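Local atomic coordinates of alanine racemase (Corynebacterium glutamicum, PDB entry 2DY3), a protein that belongs to the alanine racemase family of fold-type III enzymes, pairing a TIM-barrel domain with a beta-strand domain and carrying pyridoxal-5'-phosphate. Residues P297-V302 against Q306-L311. Sequence-based numbering, arbitrary orientation.
Sequences PQVGRV and QFVISL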
# COMPACT_ATOMS: atom_id res chain seq x y z
N PRO B 297 1.28 -1.72 24.13
CA PRO B 297 2.07 -0.78 23.35
C PRO B 297 3.09 -1.40 22.41
O PRO B 297 3.77 -2.37 22.76
CB PRO B 297 2.72 0.08 24.42
CG PRO B 297 2.99 -0.92 25.50
CD PRO B 297 1.66 -1.67 25.55
N GLN B 298 3.19 -0.84 21.21
CA GLN B 298 4.15 -1.31 20.22
C GLN B 298 5.49 -0.79 20.73
O GLN B 298 5.56 0.29 21.30
CB GLN B 298 3.81 -0.71 18.85
CG GLN B 298 4.85 -0.92 17.74
CD GLN B 298 6.06 -0.02 17.91
OE1 GLN B 298 5.96 1.07 18.47
NE2 GLN B 298 7.21 -0.46 17.40
N VAL B 299 6.54 -1.58 20.55
CA VAL B 299 7.88 -1.19 21.00
C VAL B 299 8.93 -1.55 19.96
O VAL B 299 8.76 -2.48 19.18
CB VAL B 299 8.26 -1.91 22.31
CG1 VAL B 299 7.38 -1.44 23.45
CG2 VAL B 299 8.14 -3.41 22.13
N GLY B 300 10.03 -0.81 19.98
CA GLY B 300 11.12 -1.08 19.06
C GLY B 300 10.87 -0.62 17.64
O GLY B 300 9.94 0.14 17.37
N ARG B 301 11.70 -1.11 16.73
CA ARG B 301 11.60 -0.74 15.33
C ARG B 301 10.57 -1.58 14.57
O ARG B 301 10.45 -2.79 14.78
CB ARG B 301 12.96 -0.90 14.65
CG ARG B 301 14.13 -0.48 15.52
CD ARG B 301 15.39 -0.21 14.70
NE ARG B 301 15.27 1.01 13.91
CZ ARG B 301 16.27 1.56 13.22
NH1 ARG B 301 17.47 1.00 13.23
NH2 ARG B 301 16.07 2.68 12.54
N VAL B 302 9.83 -0.92 13.69
CA VAL B 302 8.87 -1.63 12.87
C VAL B 302 9.71 -2.16 11.72
O VAL B 302 10.40 -1.40 11.05
CB VAL B 302 7.78 -0.69 12.30
CG1 VAL B 302 6.98 -1.42 11.21
CG2 VAL B 302 6.84 -0.23 13.42
N GLN B 306 7.22 -7.38 10.28
CA GLN B 306 6.64 -7.45 11.61
C GLN B 306 7.03 -6.32 12.57
O GLN B 306 7.94 -5.53 12.29
CB GLN B 306 7.02 -8.79 12.25
CG GLN B 306 8.50 -9.15 12.05
CD GLN B 306 8.92 -10.46 12.72
OE1 GLN B 306 8.37 -11.53 12.43
NE2 GLN B 306 9.90 -10.38 13.61
N PHE B 307 6.32 -6.24 13.68
CA PHE B 307 6.62 -5.28 14.73
C PHE B 307 6.37 -5.98 16.06
O PHE B 307 5.74 -7.04 16.10
CB PHE B 307 5.78 -4.00 14.62
CG PHE B 307 4.31 -4.18 14.85
CD1 PHE B 307 3.45 -4.38 13.78
CD2 PHE B 307 3.77 -4.08 16.13
CE1 PHE B 307 2.09 -4.47 13.98
CE2 PHE B 307 2.41 -4.17 16.33
CZ PHE B 307 1.56 -4.37 15.25
N VAL B 308 6.86 -5.39 17.14
CA VAL B 308 6.73 -6.01 18.46
C VAL B 308 5.93 -5.17 19.44
O VAL B 308 5.91 -3.94 19.36
CB VAL B 308 8.14 -6.26 19.06
CG1 VAL B 308 8.04 -7.14 20.29
CG2 VAL B 308 9.04 -6.88 18.01
N ILE B 309 5.28 -5.85 20.37
CA ILE B 309 4.49 -5.19 21.41
C ILE B 309 4.93 -5.75 22.76
O ILE B 309 5.36 -6.91 22.85
CB ILE B 309 2.97 -5.46 21.23
CG1 ILE B 309 2.68 -6.96 21.40
CG2 ILE B 309 2.52 -5.00 19.85
CD1 ILE B 309 1.20 -7.28 21.37
N SER B 310 4.84 -4.92 23.80
CA SER B 310 5.24 -5.36 25.12
C SER B 310 4.03 -5.83 25.92
O SER B 310 3.01 -5.15 26.00
CB SER B 310 5.96 -4.24 25.88
OG SER B 310 5.16 -3.07 25.97
N LEU B 311 4.16 -7.02 26.49
CA LEU B 311 3.10 -7.62 27.28
C LEU B 311 3.37 -7.37 28.77
O LEU B 311 2.56 -7.71 29.63
CB LEU B 311 3.06 -9.12 27.02
CG LEU B 311 3.03 -9.57 25.55
CD1 LEU B 311 3.05 -11.09 25.48
CD2 LEU B 311 1.78 -9.02 24.87
O HOH W 1 8.36 -3.25 16.79
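Two nearly straight backbone bonds join Pro297-Val299 to Val308-Ser310 as antiparallel strands of a beta hairpin. Ser310 N donates to Pro297 O at 3.0 Å, with an N-H...O angle of 161°. Val299 N donates to Val308 O at 2.7 Å, the angle here being 170°. Between them Gln298 and Ile309 form a non-hydrogen-bonded pair whose CA atoms stand 4.1 Å apart, and each CA-H leans on a carbonyl opposite, Gln298 CA on Val308 O and Ile309 CA on Pro297 O. The close, buried packing lies on the face of this pair. Gln298 turns CG away from its own N (chi1 171°), which carries it to 3.7 Å from Phe307 CD2, approaching the ring obliquely; Val302 CG2 reaches Phe307 CB at 4.1 Å from alongside.

The face of Val299 and Val308 is the more solvent-exposed one: Val299 CG2 touches Val308 CG1 at 4.2 Å, and Val299 CG1 lies against the partly exposed Ser310, whose OG also meets the ring of exposed Pro297. Around Gly300, whose phi is positive, and Arg301 the backbone bulges away, closing again at Val302 opposite Phe307. A water bridges this gap in the pairing with four polar partners, accepting from Val308 N and Gln298 NE2 and donating to Val299 O and Arg301 O. The other end of the Gln298 amide, OE1, is bound by Gly285 N.

Near the turn end of the hairpin, Arg129 of the second subunit bonds Arg301 O and packs on Val308. Within the mixed sheet of the C-terminal domain, Val289 and Ile291 of strand 288-291 pack on Ile309, and Val289 also on Phe307, while strand 267-271 pairs with the far edge of strand 307-312.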